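Local structure of D-glycero-beta-D-manno-heptose-1,7-bisphosphate 7-phosphatase (Mesorhizobium loti, 2O2X) at residues T46-D51 with R86-W91; P74-T79 with V112-A117. The protein removes the C-7 phosphate from D-glycero-beta-D-manno-heptose 1,7-bisphosphate with the help of magnesium, a step on the route to ADP-L-glycero-beta-D-manno-heptose. One frame throughout, in Å; residues are numbered along the deposited sequence.

Contact 1. Residues T46-D51 with R86-W91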
ATOM      1  N   THR A  46     -13.911  -5.194  -1.382  1.00 13.35           N
ATOM      2  CA  THR A  46     -15.021  -6.032  -0.924  1.00 15.22           C
ATOM      3  C   THR A  46     -15.128  -5.903   0.583  1.00 15.17           C
ATOM      4  O   THR A  46     -14.151  -5.593   1.255  1.00 14.07           O
ATOM      5  CB  THR A  46     -14.833  -7.527  -1.353  1.00 17.75           C
ATOM      6  OG1 THR A  46     -16.096  -8.210  -1.338  1.00 23.07           O
ATOM      7  CG2 THR A  46     -13.876  -8.251  -0.466  1.00 19.28           C
ATOM      8  N   ASP A  47     -16.306  -6.181   1.115  1.00 15.02           N
ATOM      9  CA  ASP A  47     -16.538  -6.017   2.540  1.00 14.93           C
ATOM     10  C   ASP A  47     -15.667  -6.963   3.366  1.00 13.03           C
ATOM     11  O   ASP A  47     -15.170  -6.575   4.414  1.00 13.59           O
ATOM     12  CB  ASP A  47     -18.014  -6.282   2.898  1.00 16.69           C
ATOM     13  CG  ASP A  47     -18.956  -5.182   2.431  1.00 27.37           C
ATOM     14  OD1 ASP A  47     -18.508  -4.043   2.220  1.00 26.91           O
ATOM     15  OD2 ASP A  47     -20.169  -5.474   2.292  1.00 35.72           O
ATOM     16  N   TYR A  48     -15.501  -8.192   2.884  1.00 12.16           N
ATOM     17  CA  TYR A  48     -14.874  -9.250   3.665  1.00 12.77           C
ATOM     18  C   TYR A  48     -13.812  -9.961   2.833  1.00 13.12           C
ATOM     19  O   TYR A  48     -14.094 -10.955   2.202  1.00 12.24           O
ATOM     20  CB  TYR A  48     -15.919 -10.265   4.146  1.00 13.93           C
ATOM     21  CG  TYR A  48     -17.112  -9.674   4.842  1.00 13.07           C
ATOM     22  CD1 TYR A  48     -17.015  -9.189   6.130  1.00 15.75           C
ATOM     23  CD2 TYR A  48     -18.331  -9.594   4.209  1.00 18.41           C
ATOM     24  CE1 TYR A  48     -18.110  -8.635   6.769  1.00 18.32           C
ATOM     25  CE2 TYR A  48     -19.423  -9.053   4.835  1.00 17.96           C
ATOM     26  CZ  TYR A  48     -19.311  -8.569   6.109  1.00 16.37           C
ATOM     27  OH  TYR A  48     -20.420  -8.021   6.747  1.00 19.98           O
ATOM     28  N   PRO A  49     -12.595  -9.389   2.750  1.00 11.26           N
ATOM     29  CA  PRO A  49     -11.570  -9.953   1.884  1.00 11.25           C
ATOM     30  C   PRO A  49     -10.906 -11.192   2.476  1.00 11.37           C
ATOM     31  O   PRO A  49      -9.708 -11.182   2.734  1.00 12.25           O
ATOM     32  CB  PRO A  49     -10.578  -8.800   1.731  1.00 12.44           C
ATOM     33  CG  PRO A  49     -10.709  -8.043   2.985  1.00 14.27           C
ATOM     34  CD  PRO A  49     -12.145  -8.120   3.361  1.00 12.35           C
ATOM     35  N   SER A  50     -11.694 -12.246   2.675  1.00 10.85           N
ATOM     36  CA  SER A  50     -11.215 -13.500   3.303  1.00 11.74           C
ATOM     37  C   SER A  50     -11.156 -14.697   2.347  1.00 13.18           C
ATOM     38  O   SER A  50     -10.598 -15.740   2.713  1.00 13.95           O
ATOM     39  CB  SER A  50     -12.135 -13.869   4.456  1.00 12.34           C
ATOM     40  OG  SER A  50     -13.451 -14.135   3.966  1.00 13.46           O
ATOM     41  N   ASP A  51     -11.730 -14.582   1.144  1.00 11.95           N
ATOM     42  CA  ASP A  51     -11.848 -15.735   0.240  1.00 13.03           C
ATOM     43  C   ASP A  51     -10.961 -15.490  -0.964  1.00 12.12           C
ATOM     44  O   ASP A  51     -11.248 -14.633  -1.787  1.00 14.44           O
ATOM     45  CB  ASP A  51     -13.313 -15.950  -0.168  1.00 14.21           C
ATOM     46  CG  ASP A  51     -13.525 -17.259  -0.929  1.00 17.59           C
ATOM     47  OD1 ASP A  51     -12.547 -17.781  -1.483  1.00 13.39           O
ATOM     48  OD2 ASP A  51     -14.675 -17.778  -0.936  1.00 22.96           O
ATOM     49  N   ARG A  86     -12.448  -7.546  13.920  1.00 12.11           N
ATOM     50  CA  ARG A  86     -13.911  -7.690  13.981  1.00 12.91           C
ATOM     51  C   ARG A  86     -14.385  -9.134  13.921  1.00 14.98           C
ATOM     52  O   ARG A  86     -15.576  -9.405  14.012  1.00 16.19           O
ATOM     53  CB  ARG A  86     -14.524  -6.869  12.873  1.00 11.71           C
ATOM     54  CG  ARG A  86     -14.142  -5.412  13.012  1.00 15.02           C
ATOM     55  CD  ARG A  86     -14.458  -4.599  11.813  1.00 23.84           C
ATOM     56  NE  ARG A  86     -15.773  -4.015  11.937  1.00 27.93           N
ATOM     57  CZ  ARG A  86     -16.126  -2.878  11.350  1.00 30.80           C
ATOM     58  NH1 ARG A  86     -15.265  -2.210  10.572  1.00 36.34           N
ATOM     59  NH2 ARG A  86     -17.346  -2.417  11.541  1.00 39.29           N
ATOM     60  N   GLY A  87     -13.457 -10.064  13.754  1.00 12.55           N
ATOM     61  CA  GLY A  87     -13.806 -11.503  13.788  1.00 12.51           C
ATOM     62  C   GLY A  87     -14.331 -12.053  12.474  1.00 13.41           C
ATOM     63  O   GLY A  87     -14.757 -13.227  12.374  1.00 12.95           O
ATOM     64  N   TYR A  88     -14.281 -11.240  11.435  1.00 11.06           N
ATOM     65  CA  TYR A  88     -14.751 -11.668  10.141  1.00 10.21           C
ATOM     66  C   TYR A  88     -13.823 -12.695   9.509  1.00 10.94           C
ATOM     67  O   TYR A  88     -14.232 -13.455   8.631  1.00 11.72           O
ATOM     68  CB  TYR A  88     -14.879 -10.463   9.202  1.00 11.46           C
ATOM     69  CG  TYR A  88     -15.801  -9.357   9.664  1.00 12.83           C
ATOM     70  CD1 TYR A  88     -16.877  -9.599  10.500  1.00 15.15           C
ATOM     71  CD2 TYR A  88     -15.599  -8.066   9.219  1.00 14.34           C
ATOM     72  CE1 TYR A  88     -17.704  -8.574  10.939  1.00 14.03           C
ATOM     73  CE2 TYR A  88     -16.438  -7.041   9.607  1.00 16.62           C
ATOM     74  CZ  TYR A  88     -17.482  -7.297  10.463  1.00 16.68           C
ATOM     75  OH  TYR A  88     -18.314  -6.249  10.871  1.00 20.56           O
ATOM     76  N   PHE A  89     -12.555 -12.637   9.893  1.00 10.65           N
ATOM     77  CA  PHE A  89     -11.512 -13.579   9.440  1.00  9.90           C
ATOM     78  C   PHE A  89     -10.256 -13.350  10.293  1.00  8.43           C
ATOM     79  O   PHE A  89     -10.230 -12.499  11.173  1.00 10.61           O
ATOM     80  CB  PHE A  89     -11.252 -13.505   7.931  1.00 10.58           C
ATOM     81  CG  PHE A  89     -10.840 -12.130   7.440  1.00  8.53           C
ATOM     82  CD1 PHE A  89     -11.798 -11.214   7.078  1.00 10.33           C
ATOM     83  CD2 PHE A  89      -9.510 -11.801   7.268  1.00  9.66           C
ATOM     84  CE1 PHE A  89     -11.432  -9.951   6.624  1.00 12.65           C
ATOM     85  CE2 PHE A  89      -9.129 -10.551   6.800  1.00 10.78           C
ATOM     86  CZ  PHE A  89     -10.106  -9.618   6.485  1.00 11.62           C
ATOM     87  N   GLY A  90      -9.225 -14.154  10.036  1.00 10.36           N
ATOM     88  CA  GLY A  90      -7.961 -14.073  10.749  1.00 10.46           C
ATOM     89  C   GLY A  90      -6.763 -13.932   9.841  1.00  9.74           C
ATOM     90  O   GLY A  90      -6.879 -13.792   8.614  1.00  9.61           O
ATOM     91  N   TRP A  91      -5.588 -13.971  10.445  1.00 10.22           N
ATOM     92  CA  TRP A  91      -4.347 -13.832   9.709  1.00  8.88           C
ATOM     93  C   TRP A  91      -4.117 -14.950   8.721  1.00 10.58           C
ATOM     94  O   TRP A  91      -3.445 -14.737   7.731  1.00 11.19           O
ATOM     95  CB  TRP A  91      -3.146 -13.667  10.626  1.00  9.52           C
ATOM     96  CG  TRP A  91      -3.066 -12.299  11.247  1.00  8.72           C
ATOM     97  CD1 TRP A  91      -3.103 -12.010  12.562  1.00 10.93           C
ATOM     98  CD2 TRP A  91      -2.894 -11.037  10.562  1.00  6.65           C
ATOM     99  NE1 TRP A  91      -2.992 -10.652  12.764  1.00 10.11           N
ATOM    100  CE2 TRP A  91      -2.851 -10.030  11.549  1.00 10.38           C
ATOM    101  CE3 TRP A  91      -2.774 -10.673   9.210  1.00  7.77           C
ATOM    102  CZ2 TRP A  91      -2.679  -8.673  11.241  1.00  8.32           C
ATOM    103  CZ3 TRP A  91      -2.622  -9.317   8.898  1.00  9.47           C
ATOM    104  CH2 TRP A  91      -2.582  -8.336   9.916  1.00  9.38           C
TER
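Two irregular chain segments meet with the CA atoms of Tyr48 and Tyr88 6.9 Å apart, and they draw a little closer at Ser50 and Phe89, where the CA atoms are 6.1 Å apart. No hydrogen bond crosses between them, so the evidence for the contact is ring geometry and apolar packing. The two tyrosines form a T-shaped pair: their planes stand at 89° and their centroids are 4.9 Å apart. The CD1–CE1 edge of Tyr48 is driven into a face of Tyr88, with CE1 over the centre of that ring and 3.6 Å from its CD2. The other face of Tyr88 is occupied by Arg86 CB, 3.7 Å above the plane, and this clamps the ring between its own chain and Tyr48.

Residues 46-51 belong to the loop that follows strand 34-36, the strand leading to the probable nucleophile Asp37 of this HAD-type phosphatase. Thr46, Asp47 and Tyr48 probably bind substrate. On the other segment, Gly87 ends helix 82-85 in a Schellman motif and Gly90 is the N-cap of helix 91-107, leaving Tyr88 and Phe89 on the short connection between the two helices.

An inverse gamma turn centred on Pro49, closed by Ser50 N to Tyr48 O at 2.8 Å, lies against Phe89, Ser50 pointing at it and the Pro49 ring touching with CD and CG. With Phe89 CG between its backbone N and carbonyl carbon (chi1 58°), the ring lies beside Ser50 CB and reaches Pro49 with CE1 and CZ. Ser50 CB touches Phe89 CB at 3.6 Å, while Pro49 O lies over one face of the ring, offset toward its rim. Toward the far end of the ring, Pro49 CD packs on Phe89 CE1 at 3.8 Å. Phe89 also packs on Ile84 and on Gln81, another probable substrate-binding residue.

Contact 2. Residues P74-T79 with V112-A117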
ATOM      1  N   PRO A  74      11.078   0.513  -4.940  1.00 10.50           N
ATOM      2  CA  PRO A  74      10.318  -0.504  -4.211  1.00  9.12           C
ATOM      3  C   PRO A  74       8.818  -0.174  -4.155  1.00  9.89           C
ATOM      4  O   PRO A  74       8.433   1.006  -3.995  1.00 10.39           O
ATOM      5  CB  PRO A  74      10.922  -0.475  -2.807  1.00 10.24           C
ATOM      6  CG  PRO A  74      11.610   0.800  -2.719  1.00 14.49           C
ATOM      7  CD  PRO A  74      12.035   1.211  -4.065  1.00 13.13           C
ATOM      8  N   VAL A  75       8.004  -1.216  -4.283  1.00  7.27           N
ATOM      9  CA  VAL A  75       6.558  -1.121  -4.160  1.00  8.18           C
ATOM     10  C   VAL A  75       6.140  -1.731  -2.841  1.00  8.06           C
ATOM     11  O   VAL A  75       6.420  -2.893  -2.558  1.00  7.83           O
ATOM     12  CB  VAL A  75       5.858  -1.799  -5.344  1.00  7.98           C
ATOM     13  CG1 VAL A  75       4.345  -1.758  -5.156  1.00  9.17           C
ATOM     14  CG2 VAL A  75       6.282  -1.157  -6.701  1.00  9.91           C
ATOM     15  N   VAL A  76       5.510  -0.918  -1.998  1.00  8.30           N
ATOM     16  CA  VAL A  76       5.186  -1.283  -0.632  1.00  7.24           C
ATOM     17  C   VAL A  76       3.684  -1.242  -0.425  1.00  7.02           C
ATOM     18  O   VAL A  76       3.051  -0.195  -0.573  1.00  8.19           O
ATOM     19  CB  VAL A  76       5.883  -0.366   0.394  1.00  7.71           C
ATOM     20  CG1 VAL A  76       5.533  -0.768   1.804  1.00  9.72           C
ATOM     21  CG2 VAL A  76       7.413  -0.372   0.182  1.00  7.82           C
ATOM     22  N   VAL A  77       3.109  -2.409  -0.109  1.00  7.55           N
ATOM     23  CA  VAL A  77       1.663  -2.516   0.149  1.00  7.48           C
ATOM     24  C   VAL A  77       1.433  -2.177   1.605  1.00  7.84           C
ATOM     25  O   VAL A  77       2.080  -2.756   2.473  1.00  8.09           O
ATOM     26  CB  VAL A  77       1.139  -3.914  -0.176  1.00  8.13           C
ATOM     27  CG1 VAL A  77      -0.364  -4.013   0.169  1.00  9.59           C
ATOM     28  CG2 VAL A  77       1.373  -4.245  -1.662  1.00  8.98           C
ATOM     29  N   VAL A  78       0.531  -1.251   1.880  1.00  7.57           N
ATOM     30  CA  VAL A  78       0.200  -0.839   3.268  1.00  6.94           C
ATOM     31  C   VAL A  78      -1.320  -0.921   3.392  1.00 10.46           C
ATOM     32  O   VAL A  78      -2.060  -0.184   2.742  1.00  9.62           O
ATOM     33  CB  VAL A  78       0.733   0.570   3.654  1.00  7.98           C
ATOM     34  CG1 VAL A  78       2.218   0.517   3.832  1.00  9.29           C
ATOM     35  CG2 VAL A  78       0.350   1.638   2.610  1.00  9.59           C
ATOM     36  N   THR A  79      -1.803  -1.868   4.186  1.00  6.67           N
ATOM     37  CA  THR A  79      -3.242  -2.212   4.160  1.00  6.75           C
ATOM     38  C   THR A  79      -3.788  -2.338   5.577  1.00  8.06           C
ATOM     39  O   THR A  79      -3.203  -3.027   6.409  1.00  8.38           O
ATOM     40  CB  THR A  79      -3.517  -3.505   3.338  1.00  9.79           C
ATOM     41  OG1 THR A  79      -4.897  -3.875   3.410  1.00  9.77           O
ATOM     42  CG2 THR A  79      -2.705  -4.687   3.793  1.00  9.28           C
ATOM     43  N   VAL A 112       5.526  -6.811  -5.986  1.00 11.18           N
ATOM     44  CA  VAL A 112       5.728  -5.872  -4.895  1.00  8.78           C
ATOM     45  C   VAL A 112       6.927  -6.345  -4.068  1.00  9.80           C
ATOM     46  O   VAL A 112       7.448  -7.457  -4.263  1.00 10.95           O
ATOM     47  CB  VAL A 112       4.484  -5.706  -4.021  1.00  9.28           C
ATOM     48  CG1 VAL A 112       3.228  -5.424  -4.876  1.00 10.92           C
ATOM     49  CG2 VAL A 112       4.247  -6.883  -3.131  1.00 10.37           C
ATOM     50  N   ASP A 113       7.376  -5.478  -3.167  1.00  8.01           N
ATOM     51  CA  ASP A 113       8.620  -5.681  -2.405  1.00 10.77           C
ATOM     52  C   ASP A 113       8.447  -5.767  -0.893  1.00  9.61           C
ATOM     53  O   ASP A 113       9.328  -6.244  -0.175  1.00  9.35           O
ATOM     54  CB  ASP A 113       9.580  -4.587  -2.795  1.00  9.49           C
ATOM     55  CG  ASP A 113       9.854  -4.606  -4.281  1.00 10.41           C
ATOM     56  OD1 ASP A 113      10.479  -5.624  -4.723  1.00 12.28           O
ATOM     57  OD2 ASP A 113       9.394  -3.688  -5.006  1.00 11.81           O
HETATM   58  N   MSE A 114       7.303  -5.320  -0.388  1.00  9.26           N
HETATM   59  CA  MSE A 114       7.032  -5.441   1.041  1.00  9.59           C
HETATM   60  C   MSE A 114       5.521  -5.337   1.239  1.00  8.63           C
HETATM   61  O   MSE A 114       4.838  -4.606   0.497  1.00  9.51           O
HETATM   62  CB  MSE A 114       7.761  -4.358   1.822  1.00  8.81           C
HETATM   63  CG  MSE A 114       7.589  -4.434   3.312  1.00  8.23           C
HETATM   64 SE   MSE A 114       8.693  -3.237   4.344  0.75 12.65          SE
HETATM   65  CE  MSE A 114      10.333  -4.240   4.261  1.00 18.85           C
ATOM     66  N   VAL A 115       5.011  -6.078   2.215  1.00  7.56           N
ATOM     67  CA  VAL A 115       3.603  -5.960   2.643  1.00  7.93           C
ATOM     68  C   VAL A 115       3.543  -5.665   4.134  1.00  8.87           C
ATOM     69  O   VAL A 115       4.134  -6.413   4.928  1.00  8.47           O
ATOM     70  CB  VAL A 115       2.825  -7.266   2.366  1.00 10.55           C
ATOM     71  CG1 VAL A 115       1.384  -7.185   2.901  1.00 12.11           C
ATOM     72  CG2 VAL A 115       2.825  -7.589   0.870  1.00 12.23           C
ATOM     73  N   LEU A 116       2.831  -4.603   4.514  1.00  7.78           N
ATOM     74  CA  LEU A 116       2.486  -4.317   5.905  1.00  7.46           C
ATOM     75  C   LEU A 116       0.977  -4.284   6.039  1.00  6.56           C
ATOM     76  O   LEU A 116       0.275  -3.772   5.161  1.00  8.18           O
ATOM     77  CB  LEU A 116       3.092  -3.026   6.430  1.00  9.54           C
ATOM     78  CG  LEU A 116       4.611  -2.912   6.236  1.00  7.64           C
ATOM     79  CD1 LEU A 116       4.957  -2.205   4.951  1.00  9.23           C
ATOM     80  CD2 LEU A 116       5.236  -2.085   7.365  1.00  9.97           C
ATOM     81  N   ALA A 117       0.469  -4.870   7.112  1.00  6.14           N
ATOM     82  CA  ALA A 117      -0.952  -4.893   7.373  1.00  7.05           C
ATOM     83  C   ALA A 117      -1.241  -4.702   8.850  1.00  7.16           C
ATOM     84  O   ALA A 117      -0.476  -5.171   9.721  1.00  7.96           O
ATOM     85  CB  ALA A 117      -1.568  -6.199   6.896  1.00  8.15           C
TER
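Strands 75-79 and 114-117 are parallel neighbours in the central sheet of the Rossmann-like HAD fold; their short axes lie at 13° to one another. Just ahead of the first strand, Pro74 CA lies 3.4 Å from Asp113 OD2. The same oxygen, through its anti lone pair, accepts a nearly straight bond from Val75 N at 2.9 Å, while Asp113 OD1 is salt-bridged to Arg25, so both carboxylate oxygens are engaged. Val75 O takes Asp113 N at 2.8 Å and, more weakly, the N of Met114, a selenomethionine.

At Val76, CG1 stands anti to the backbone N (chi1 -180°) and meets Leu116 CD1 at 3.5 Å, on the face that helix 141-150 packs against. Val77 points to the other face, its CG2 against Val112 CG1. Its backbone bonds both ways, accepting Leu116 N at 2.9 Å with an angle of 175° at the hydrogen and donating to Met114 O. Val78 CG1 returns to Leu116 CD1, the side chains lying side by side. Thr79, probably a phosphoryl-stabilising residue, donates its N to Leu116 O and bonds through OG1 to Gln81 NE2; its CG2 packs 3.6 Å from Ala117 CB.

The segments alternate along the chain: 46-51, 74-79, 86-91, 112-117. Strand 75-80 passes through helix 82-85 into the 86-91 loop, and helix 91-107 then leads back to strand 114-118, so the last three segments lie along one beta-alpha-beta unit, whereas 46-51 comes from the earlier loop after strand 34-36. The contact centres are 19 Å apart, contact 2 buried in the sheet about 5 Å from the chain centre and contact 1 at the surface, 18 Å out. They nevertheless touch, Trp91 CH2 packing 3.8 Å from Ala117 O. Thr79 and the residues of 46-51 that probably bind substrate are consistent with a site drawing on both the strand end of the sheet and the surface loop.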